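Side-chain contacts in dihydropyrimidinase (Brevibacillus agri, PDB 3SFW), which catalyses the zinc-dependent hydrolytic ring opening of 5,6-dihydropyrimidines such as dihydrouracil, as a member of the amidohydrolase family: residues A435-V438 against Q442-G445; F92-K97 against A106-K111. All coordinates share one frame; numbering follows the deposited sequence.

Contact 1 of 2, residues A435-V438 against Q442-G445; sequences AFVV and QFVG
Two backbone amides of 442-445 converge on the carbonyl oxygen of Val-437 where a short beta hairpin closes. Val-444 N donates the stronger bond, 2.8 Å from Val-437 O, coming from above the carbonyl plane (41° out of it). Gly-445 N lies 3.1 Å from the same oxygen, but an N-H...O angle of 132° marks that second bond as weak. The tight part of the contact surrounds this oxygen. With CG anti to the backbone N (chi1 174°), Phe-443 swings its ring alongside the bonded carbonyl, and its CD1 comes within 3.1 Å of Val-437 O. One ring edge receives a methyl group in plane, Val-437 CG1 at 3.9 Å from Phe-443 CE1, while Gly-445 N lies over one face near the rim. Were Phe-443 replaced by an alanine, Val-437 CG1 would probably lose its aromatic neighbour and a gap would open beside the shared carbonyl. Further along, Val-438 and Phe-443 form an antiparallel non-hydrogen-bonded pair, and Val-438 CA makes a CA-H...O contact of 3.2 Å with Gln-442 O. The looser side belongs to Val-444, an exposed residue whose CG2 touches Phe-436 CB at 3.6 Å; CB of Gln-442, also exposed, points away from 435-438. Backbone hydrogen bonds from Val-437 and Val-438 to Val-430 join strand 435-439 to strand 422-432, with a classic beta bulge there. On helix 74-83, Val-437 packs against Ala-82, Val-438 against Phe-83, and Phe-443 against Lys-79 and Phe-83.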
loop_
_atom_site.group_PDB
_atom_site.type_symbol
_atom_site.label_atom_id
_atom_site.label_comp_id
_atom_site.label_asym_id
_atom_site.label_seq_id
_atom_site.Cartn_x
_atom_site.Cartn_y
_atom_site.Cartn_z
ATOM N N ALA A 435 24.527 42.901 4.047
ATOM C CA ALA A 435 25.430 43.462 3.031
ATOM C C ALA A 435 25.108 42.889 1.671
ATOM O O ALA A 435 24.925 41.679 1.523
ATOM C CB ALA A 435 26.937 43.192 3.401
ATOM N N PHE A 436 25.162 43.729 0.641
ATOM C CA PHE A 436 24.923 43.230 -0.717
ATOM C C PHE A 436 26.039 42.297 -1.138
ATOM O O PHE A 436 27.234 42.602 -0.890
ATOM C CB PHE A 436 24.854 44.377 -1.705
ATOM C CG PHE A 436 23.541 45.104 -1.696
ATOM C CD1 PHE A 436 23.440 46.346 -1.080
ATOM C CD2 PHE A 436 22.427 44.553 -2.335
ATOM C CE1 PHE A 436 22.208 47.007 -1.048
ATOM C CE2 PHE A 436 21.222 45.195 -2.336
ATOM C CZ PHE A 436 21.106 46.437 -1.723
ATOM N N VAL A 437 25.657 41.185 -1.775
ATOM C CA VAL A 437 26.614 40.244 -2.419
ATOM C C VAL A 437 26.479 40.426 -3.935
ATOM O O VAL A 437 27.478 40.487 -4.691
ATOM C CB VAL A 437 26.271 38.750 -2.048
ATOM C CG1 VAL A 437 27.303 37.752 -2.728
ATOM C CG2 VAL A 437 26.317 38.601 -0.480
ATOM N N VAL A 438 25.226 40.458 -4.390
ATOM C CA VAL A 438 24.901 40.815 -5.765
ATOM C C VAL A 438 23.973 42.039 -5.710
ATOM O O VAL A 438 23.052 42.114 -4.881
ATOM C CB VAL A 438 24.156 39.610 -6.451
ATOM C CG1 VAL A 438 23.654 39.999 -7.860
ATOM C CG2 VAL A 438 25.073 38.381 -6.511
ATOM N N GLN A 442 25.249 42.431 -10.520
ATOM C CA GLN A 442 26.715 42.596 -10.501
ATOM C C GLN A 442 27.245 42.139 -9.148
ATOM O O GLN A 442 26.567 42.288 -8.116
ATOM C CB GLN A 442 27.044 44.075 -10.732
ATOM C CG GLN A 442 26.639 44.519 -12.166
ATOM C CD GLN A 442 26.608 46.024 -12.320
ATOM O OE1 GLN A 442 25.991 46.721 -11.508
ATOM N NE2 GLN A 442 27.238 46.540 -13.386
ATOM N N PHE A 443 28.418 41.530 -9.143
ATOM C CA PHE A 443 28.953 41.025 -7.873
ATOM C C PHE A 443 29.633 42.158 -7.103
ATOM O O PHE A 443 30.683 42.694 -7.545
ATOM C CB PHE A 443 29.972 39.913 -8.125
ATOM C CG PHE A 443 30.683 39.446 -6.880
ATOM C CD1 PHE A 443 29.946 38.897 -5.804
ATOM C CD2 PHE A 443 32.059 39.383 -6.842
ATOM C CE1 PHE A 443 30.623 38.379 -4.676
ATOM C CE2 PHE A 443 32.738 38.880 -5.728
ATOM C CZ PHE A 443 32.006 38.403 -4.626
ATOM N N VAL A 444 29.091 42.479 -5.925
ATOM C CA VAL A 444 29.627 43.559 -5.084
ATOM C C VAL A 444 30.101 43.068 -3.700
ATOM O O VAL A 444 30.630 43.848 -2.891
ATOM C CB VAL A 444 28.618 44.727 -4.923
ATOM C CG1 VAL A 444 28.283 45.299 -6.291
ATOM C CG2 VAL A 444 27.329 44.201 -4.267
ATOM N N GLY A 445 30.062 41.752 -3.501
ATOM C CA GLY A 445 30.561 41.144 -2.277
ATOM C C GLY A 445 32.059 40.896 -2.346
ATOM O O GLY A 445 32.762 41.514 -3.156
#

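Contact 2 of 2, residues F92-K97 against A106-K111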
loop_
_atom_site.group_PDB
_atom_site.type_symbol
_atom_site.label_atom_id
_atom_site.label_comp_id
_atom_site.label_asym_id
_atom_site.label_seq_id
_atom_site.Cartn_x
_atom_site.Cartn_y
_atom_site.Cartn_z
ATOM N N PHE A 92 29.128 18.951 2.049
ATOM C CA PHE A 92 29.574 17.675 2.618
ATOM C C PHE A 92 31.087 17.567 2.875
ATOM O O PHE A 92 31.891 17.348 1.935
ATOM C CB PHE A 92 29.087 16.519 1.713
ATOM C CG PHE A 92 27.600 16.323 1.768
ATOM C CD1 PHE A 92 26.756 16.906 0.822
ATOM C CD2 PHE A 92 27.046 15.552 2.758
ATOM C CE1 PHE A 92 25.402 16.733 0.867
ATOM C CE2 PHE A 92 25.663 15.388 2.836
ATOM C CZ PHE A 92 24.834 16.010 1.892
ATOM N N CYS A 93 31.431 17.536 4.154
ATOM C CA CYS A 93 32.811 17.250 4.581
ATOM C C CYS A 93 33.063 15.738 4.535
ATOM O O CYS A 93 32.421 14.934 5.263
ATOM C CB CYS A 93 32.989 17.789 6.003
ATOM S SG CYS A 93 34.592 17.325 6.722
ATOM N N LEU A 94 33.962 15.319 3.645
ATOM C CA LEU A 94 34.208 13.896 3.460
ATOM C C LEU A 94 35.263 13.412 4.436
ATOM O O LEU A 94 36.160 14.161 4.807
ATOM C CB LEU A 94 34.697 13.629 2.050
ATOM C CG LEU A 94 33.787 14.176 0.961
ATOM C CD1 LEU A 94 34.392 13.741 -0.412
ATOM C CD2 LEU A 94 32.322 13.645 1.108
ATOM N N THR A 95 35.177 12.139 4.784
ATOM C CA THR A 95 36.155 11.522 5.699
ATOM C C THR A 95 36.711 10.236 5.075
ATOM O O THR A 95 36.138 9.681 4.144
ATOM C CB THR A 95 35.498 11.155 7.033
ATOM O OG1 THR A 95 34.421 10.217 6.808
ATOM C CG2 THR A 95 34.951 12.391 7.701
ATOM N N SER A 96 37.845 9.775 5.591
ATOM C CA SER A 96 38.396 8.483 5.175
ATOM C C SER A 96 38.624 7.603 6.407
ATOM O O SER A 96 38.859 8.108 7.498
ATOM C CB SER A 96 39.704 8.675 4.377
ATOM O OG SER A 96 40.646 9.454 5.106
ATOM N N LYS A 97 38.505 6.293 6.245
ATOM C CA LYS A 97 38.692 5.395 7.388
ATOM C C LYS A 97 40.072 5.568 7.973
ATOM O O LYS A 97 41.024 5.880 7.261
ATOM C CB LYS A 97 38.477 3.945 6.989
ATOM C CG LYS A 97 37.040 3.600 6.747
ATOM C CD LYS A 97 36.947 2.286 6.038
ATOM C CE LYS A 97 35.748 2.261 5.117
ATOM N NZ LYS A 97 35.330 0.858 4.880
ATOM N N ALA A 106 38.721 20.075 9.986
ATOM C CA ALA A 106 39.715 21.161 9.824
ATOM C C ALA A 106 40.069 21.412 8.351
ATOM O O ALA A 106 40.195 22.588 7.904
ATOM C CB ALA A 106 40.993 20.832 10.659
ATOM N N THR A 107 40.183 20.329 7.597
ATOM C CA THR A 107 40.433 20.420 6.160
ATOM C C THR A 107 39.340 21.184 5.416
ATOM O O THR A 107 39.631 22.094 4.586
ATOM C CB THR A 107 40.596 19.030 5.567
ATOM O OG1 THR A 107 41.759 18.437 6.144
ATOM C CG2 THR A 107 40.776 19.116 4.021
ATOM N N TRP A 108 38.092 20.889 5.761
ATOM C CA TRP A 108 36.969 21.637 5.183
ATOM C C TRP A 108 36.890 23.114 5.582
ATOM O O TRP A 108 36.575 23.957 4.752
ATOM C CB TRP A 108 35.620 20.890 5.404
ATOM C CG TRP A 108 35.106 20.235 4.176
ATOM C CD1 TRP A 108 34.030 20.662 3.424
ATOM C CD2 TRP A 108 35.677 19.125 3.470
ATOM N NE1 TRP A 108 33.928 19.900 2.281
ATOM C CE2 TRP A 108 34.890 18.928 2.293
ATOM C CE3 TRP A 108 36.798 18.283 3.691
ATOM C CZ2 TRP A 108 35.197 17.942 1.335
ATOM C CZ3 TRP A 108 37.066 17.245 2.757
ATOM C CH2 TRP A 108 36.252 17.079 1.608
ATOM N N HIS A 109 37.184 23.451 6.852
ATOM C CA HIS A 109 37.252 24.857 7.226
ATOM C C HIS A 109 38.322 25.567 6.392
ATOM O O HIS A 109 38.116 26.707 5.957
ATOM C CB HIS A 109 37.553 24.993 8.721
ATOM C CG HIS A 109 36.334 24.891 9.592
ATOM N ND1 HIS A 109 35.383 25.886 9.654
ATOM C CD2 HIS A 109 35.854 23.859 10.335
ATOM C CE1 HIS A 109 34.433 25.522 10.507
ATOM N NE2 HIS A 109 34.680 24.285 10.910
ATOM N N GLU A 110 39.424 24.873 6.118
ATOM C CA GLU A 110 40.520 25.508 5.350
ATOM C C GLU A 110 40.128 25.683 3.852
ATOM O O GLU A 110 40.411 26.724 3.279
ATOM C CB GLU A 110 41.840 24.750 5.532
ATOM C CG GLU A 110 43.061 25.298 4.747
ATOM C CD GLU A 110 43.440 26.743 5.110
ATOM O OE1 GLU A 110 44.158 27.388 4.304
ATOM O OE2 GLU A 110 43.040 27.235 6.191
ATOM N N LYS A 111 39.246 24.812 3.335
ATOM C CA LYS A 111 38.696 25.031 1.984
ATOM C C LYS A 111 37.867 26.318 1.933
ATOM O O LYS A 111 37.841 27.014 0.912
ATOM C CB LYS A 111 37.814 23.847 1.513
ATOM C CG LYS A 111 38.499 22.559 1.317
ATOM C CD LYS A 111 37.449 21.477 0.879
ATOM C CE LYS A 111 38.096 20.120 0.726
ATOM N NZ LYS A 111 39.102 20.123 -0.417
#
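A chi1 of -105°, away from the usual staggered values, carries the indole of Trp-108 from helix 101-112 across to the strand end, where it lies flat against the backbone of Cys-93 and Leu-94. On the strand side, chi1 of 173° sets Cys-93 SG anti to its own amide nitrogen, and the sulfur makes an oblique sulfur-aromatic contact with the indole, 4.3 Å from the centroid of the five-membered ring. Directly over that same ring stands Cys-93 CA, 3.5 Å from the centroid and 8° off the normal, a CH-pi contact. Nearer the rim of this face is Leu-94 N, 3.5 Å from Trp-108 CH2, while Leu-94 CB meets CH2 at 3.8 Å. Lys-111 CE lies against the opposite face, so the indole is sandwiched between strand and lysine; Lys-111 NZ itself forms a salt bridge with Asp-62. Trp-108 NE1 hydrogen-bonds to Asp-91 OD1, which helps to fix the ring's rotation. Strand 86-93 and helix 101-112 are thus packed together within a beta-alpha-beta unit, by a contact that is chiefly apolar and dispersive, with the buried indole N-H satisfied by a carboxylate of the strand.

How the contacts relate
From the N terminus, contact 2 comes first: strand 86-93 runs out into a loop, and helix 101-112 folds back on the strand's end before the chain enters strand 119-124. Eight residues, five of them already helical, separate segments 92-97 and 106-111. Contact 1 follows near the C terminus, where only three residues separate its segments in a tight hairpin turn. The two loops stand in series, neither nesting nor crossing, with centres 28 Å apart and nearest atoms about 14 Å apart. Both reach the same mixed sheet: contact 2 ties a helix to one of its parallel strands, close to the zinc site, whereas contact 1 joins its late antiparallel strands.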